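Local coordinates for protein trehalose-6-phosphate phosphatase (Candida albicans, PDB 5DXF) that is named a trehalose-phosphatase and has an N-terminal glycosyltransferase family 20 region with the two-domain GT-B fold, at residues A310-L324 / A414-D426. Residues are numbered along the deposited sequence; the frame is centred on the assembly and turned at random.
Sequences AFSSELGVEEKVQAL and AKEEYLALLRVAD
The carbonyl O of A310, at the end of helix 303-311, accepts a hydrogen bond from R423 NH1 (3.0 Å), the donor tilted 21° from the carbonyl plane. The rim of the F311 ring (CD1, CE1) comes over one face of the same guanidinium, CE1 3.5 Å from R423 NE, with the planes 43° apart, while V321 CG2 approaches the opposite face. V317 wedges as a knob among E416, L419, A420 and R423: CG1, anti to the backbone N, meets the backbone of A420, and CG2 rests on E416 CB. The side chain of E318, bent at chi2, closes a salt bridge, OE2 to R423 NH2 (2.9 Å), near the guanidinium plane but above that of the carboxylate; its OE1 takes Q322 NE2. The segments 317-324 and 415-424 pack at 49°, their axes 8.6 Å apart at closest approach, in the C-terminal Rossmann-like domain of the GT-B fold, which contains strand 332-339, onto which L421 and V424 also pack. K320 sets CB against A420 CB, and its NZ makes a salt bridge with E416 OE1 through a weak hydrogen bond (3.2 Å). Further along, the side chains of V321 and V424 pass in opposite directions, and L324 CD1 reaches both A420 CB (3.9 Å) and V424 CG2 (3.8 Å).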
# COMPACT_ATOMS: atom_id res chain seq x y z
N ALA A 310 -1.91 15.80 -12.17
CA ALA A 310 -0.54 15.93 -12.61
C ALA A 310 -0.43 16.98 -13.69
O ALA A 310 0.53 17.73 -13.74
CB ALA A 310 -0.04 14.60 -13.13
N PHE A 311 -1.40 17.02 -14.58
CA PHE A 311 -1.24 17.86 -15.77
C PHE A 311 -2.24 19.02 -15.90
O PHE A 311 -2.20 19.75 -16.89
CB PHE A 311 -1.31 16.98 -17.02
CG PHE A 311 -0.26 15.90 -17.05
CD1 PHE A 311 1.07 16.23 -17.23
CD2 PHE A 311 -0.61 14.57 -16.89
CE1 PHE A 311 2.04 15.24 -17.26
CE2 PHE A 311 0.36 13.58 -16.92
CZ PHE A 311 1.69 13.92 -17.10
N SER A 312 -3.11 19.21 -14.91
CA SER A 312 -4.05 20.33 -14.98
C SER A 312 -3.38 21.66 -14.68
O SER A 312 -2.49 21.75 -13.83
CB SER A 312 -5.23 20.11 -14.03
OG SER A 312 -6.14 21.19 -14.10
N SER A 313 -3.83 22.70 -15.37
CA SER A 313 -3.29 24.05 -15.19
C SER A 313 -3.82 24.67 -13.91
O SER A 313 -3.11 25.40 -13.21
CB SER A 313 -3.64 24.92 -16.40
OG SER A 313 -5.00 24.75 -16.76
N GLU A 314 -5.08 24.37 -13.60
CA GLU A 314 -5.76 24.91 -12.43
C GLU A 314 -5.04 24.62 -11.12
O GLU A 314 -4.92 25.50 -10.26
CB GLU A 314 -7.19 24.36 -12.35
CG GLU A 314 -8.11 24.87 -13.45
CD GLU A 314 -8.38 26.35 -13.34
OE1 GLU A 314 -8.91 26.79 -12.30
OE2 GLU A 314 -8.06 27.09 -14.30
N LEU A 315 -4.55 23.39 -10.95
CA LEU A 315 -4.02 22.97 -9.66
C LEU A 315 -2.65 23.59 -9.38
O LEU A 315 -2.23 23.67 -8.23
CB LEU A 315 -3.95 21.45 -9.58
CG LEU A 315 -5.26 20.71 -9.90
CD1 LEU A 315 -5.21 19.30 -9.36
CD2 LEU A 315 -6.48 21.45 -9.36
N GLY A 316 -1.97 24.02 -10.44
CA GLY A 316 -0.72 24.73 -10.29
C GLY A 316 0.50 23.84 -10.19
O GLY A 316 1.56 24.28 -9.73
N VAL A 317 0.37 22.59 -10.61
CA VAL A 317 1.50 21.67 -10.62
C VAL A 317 2.55 22.15 -11.62
O VAL A 317 3.75 22.00 -11.39
CB VAL A 317 1.06 20.22 -10.95
CG1 VAL A 317 2.27 19.31 -11.11
CG2 VAL A 317 0.13 19.69 -9.87
N GLU A 318 2.10 22.76 -12.71
CA GLU A 318 2.99 23.23 -13.76
C GLU A 318 4.03 24.24 -13.27
O GLU A 318 5.22 24.12 -13.59
CB GLU A 318 2.17 23.85 -14.90
CG GLU A 318 2.19 23.05 -16.19
CD GLU A 318 3.58 22.93 -16.78
OE1 GLU A 318 4.43 23.81 -16.52
OE2 GLU A 318 3.84 21.94 -17.51
N GLU A 319 3.60 25.19 -12.45
CA GLU A 319 4.53 26.19 -11.94
C GLU A 319 5.59 25.54 -11.10
O GLU A 319 6.76 25.87 -11.19
CB GLU A 319 3.82 27.24 -11.09
CG GLU A 319 2.31 27.21 -11.15
CD GLU A 319 1.68 28.31 -10.32
OE1 GLU A 319 0.46 28.52 -10.44
OE2 GLU A 319 2.42 28.96 -9.55
N LYS A 320 5.17 24.61 -10.26
CA LYS A 320 6.10 23.89 -9.42
C LYS A 320 7.09 23.08 -10.22
O LYS A 320 8.27 23.08 -9.93
CB LYS A 320 5.33 23.00 -8.46
CG LYS A 320 4.11 23.67 -7.88
CD LYS A 320 3.45 22.80 -6.83
CE LYS A 320 3.11 23.60 -5.60
NZ LYS A 320 1.67 23.45 -5.25
N VAL A 321 6.60 22.41 -11.26
CA VAL A 321 7.45 21.61 -12.13
C VAL A 321 8.51 22.46 -12.81
O VAL A 321 9.68 22.09 -12.87
CB VAL A 321 6.63 20.86 -13.20
CG1 VAL A 321 7.54 20.22 -14.23
CG2 VAL A 321 5.73 19.82 -12.55
N GLN A 322 8.10 23.62 -13.32
CA GLN A 322 9.03 24.51 -14.00
C GLN A 322 10.00 25.15 -13.02
O GLN A 322 11.15 25.45 -13.35
CB GLN A 322 8.27 25.58 -14.79
CG GLN A 322 8.80 25.79 -16.19
CD GLN A 322 8.77 24.52 -17.02
OE1 GLN A 322 9.80 24.08 -17.54
NE2 GLN A 322 7.59 23.93 -17.15
N ALA A 323 9.52 25.37 -11.79
CA ALA A 323 10.35 25.95 -10.74
C ALA A 323 11.43 24.98 -10.30
O ALA A 323 12.58 25.36 -10.10
CB ALA A 323 9.49 26.36 -9.56
N LEU A 324 11.05 23.72 -10.13
CA LEU A 324 11.98 22.64 -9.80
C LEU A 324 12.96 22.42 -10.94
O LEU A 324 14.15 22.18 -10.71
CB LEU A 324 11.21 21.35 -9.49
CG LEU A 324 10.42 21.32 -8.18
CD1 LEU A 324 9.41 20.19 -8.20
CD2 LEU A 324 11.36 21.17 -7.00
N ALA A 414 2.91 18.46 -0.04
CA ALA A 414 1.62 18.65 -0.68
C ALA A 414 1.45 17.71 -1.87
O ALA A 414 2.42 17.30 -2.50
CB ALA A 414 1.44 20.09 -1.12
N LYS A 415 0.20 17.43 -2.21
CA LYS A 415 -0.13 16.54 -3.30
C LYS A 415 0.41 17.06 -4.61
O LYS A 415 0.92 16.31 -5.43
CB LYS A 415 -1.64 16.39 -3.40
CG LYS A 415 -2.35 16.41 -2.06
CD LYS A 415 -2.40 17.81 -1.47
CE LYS A 415 -2.40 17.78 0.04
NZ LYS A 415 -3.41 18.71 0.62
N GLU A 416 0.28 18.36 -4.80
CA GLU A 416 0.78 19.02 -6.00
C GLU A 416 2.30 19.07 -6.01
O GLU A 416 2.93 18.96 -7.07
CB GLU A 416 0.21 20.43 -6.12
CG GLU A 416 -1.18 20.61 -5.51
CD GLU A 416 -1.14 20.84 -4.01
OE1 GLU A 416 -0.29 21.64 -3.55
OE2 GLU A 416 -1.95 20.22 -3.30
N GLU A 417 2.90 19.23 -4.84
CA GLU A 417 4.35 19.20 -4.72
C GLU A 417 4.88 17.80 -5.05
O GLU A 417 5.92 17.66 -5.69
CB GLU A 417 4.79 19.61 -3.31
CG GLU A 417 4.81 21.11 -3.08
CD GLU A 417 4.89 21.47 -1.61
OE1 GLU A 417 4.55 20.61 -0.77
OE2 GLU A 417 5.29 22.61 -1.29
N TYR A 418 4.15 16.79 -4.60
CA TYR A 418 4.51 15.40 -4.83
C TYR A 418 4.43 15.06 -6.32
O TYR A 418 5.38 14.51 -6.88
CB TYR A 418 3.59 14.48 -4.03
CG TYR A 418 3.77 13.00 -4.33
CD1 TYR A 418 4.94 12.34 -3.99
CD2 TYR A 418 2.76 12.28 -4.95
CE1 TYR A 418 5.10 11.00 -4.27
CE2 TYR A 418 2.91 10.93 -5.22
CZ TYR A 418 4.09 10.30 -4.88
OH TYR A 418 4.25 8.96 -5.15
N LEU A 419 3.30 15.38 -6.94
CA LEU A 419 3.12 15.14 -8.37
C LEU A 419 4.13 15.91 -9.20
O LEU A 419 4.65 15.39 -10.20
CB LEU A 419 1.71 15.51 -8.79
CG LEU A 419 0.61 14.67 -8.14
CD1 LEU A 419 -0.73 14.95 -8.79
CD2 LEU A 419 0.95 13.19 -8.22
N ALA A 420 4.40 17.15 -8.80
CA ALA A 420 5.48 17.93 -9.40
C ALA A 420 6.75 17.10 -9.37
O ALA A 420 7.34 16.82 -10.40
CB ALA A 420 5.69 19.23 -8.67
N LEU A 421 7.16 16.72 -8.16
CA LEU A 421 8.35 15.90 -7.94
C LEU A 421 8.42 14.69 -8.88
O LEU A 421 9.47 14.42 -9.47
CB LEU A 421 8.42 15.44 -6.48
CG LEU A 421 8.86 16.49 -5.45
CD1 LEU A 421 8.58 16.01 -4.03
CD2 LEU A 421 10.34 16.81 -5.62
N LEU A 422 7.31 13.97 -9.03
CA LEU A 422 7.29 12.83 -9.93
C LEU A 422 7.49 13.25 -11.39
O LEU A 422 8.22 12.59 -12.13
CB LEU A 422 5.98 12.05 -9.78
CG LEU A 422 5.79 11.33 -8.45
CD1 LEU A 422 4.50 10.52 -8.46
CD2 LEU A 422 6.98 10.44 -8.14
N ARG A 423 6.85 14.34 -11.79
CA ARG A 423 6.97 14.82 -13.17
C ARG A 423 8.38 15.32 -13.52
O ARG A 423 8.88 15.03 -14.61
CB ARG A 423 5.94 15.92 -13.45
CG ARG A 423 4.58 15.41 -13.90
CD ARG A 423 3.67 16.55 -14.31
NE ARG A 423 4.22 17.31 -15.42
CZ ARG A 423 3.77 18.49 -15.83
NH1 ARG A 423 2.74 19.06 -15.21
NH2 ARG A 423 4.34 19.11 -16.85
N VAL A 424 9.02 16.05 -12.61
CA VAL A 424 10.36 16.58 -12.90
C VAL A 424 11.41 15.48 -12.85
O VAL A 424 12.53 15.65 -13.33
CB VAL A 424 10.76 17.70 -11.90
CG1 VAL A 424 11.99 18.48 -12.40
CG2 VAL A 424 9.61 18.67 -11.66
N ALA A 425 11.04 14.33 -12.28
CA ALA A 425 11.99 13.24 -12.10
C ALA A 425 12.58 12.72 -13.41
O ALA A 425 11.85 12.48 -14.38
CB ALA A 425 11.32 12.10 -11.36
N ASP A 426 13.89 12.57 -13.45
CA ASP A 426 14.56 11.93 -14.56
C ASP A 426 14.70 10.43 -14.29
O ASP A 426 15.02 9.66 -15.18
CB ASP A 426 15.93 12.56 -14.79
CG ASP A 426 15.85 14.05 -15.13
OD1 ASP A 426 15.38 14.39 -16.23
OD2 ASP A 426 16.25 14.87 -14.28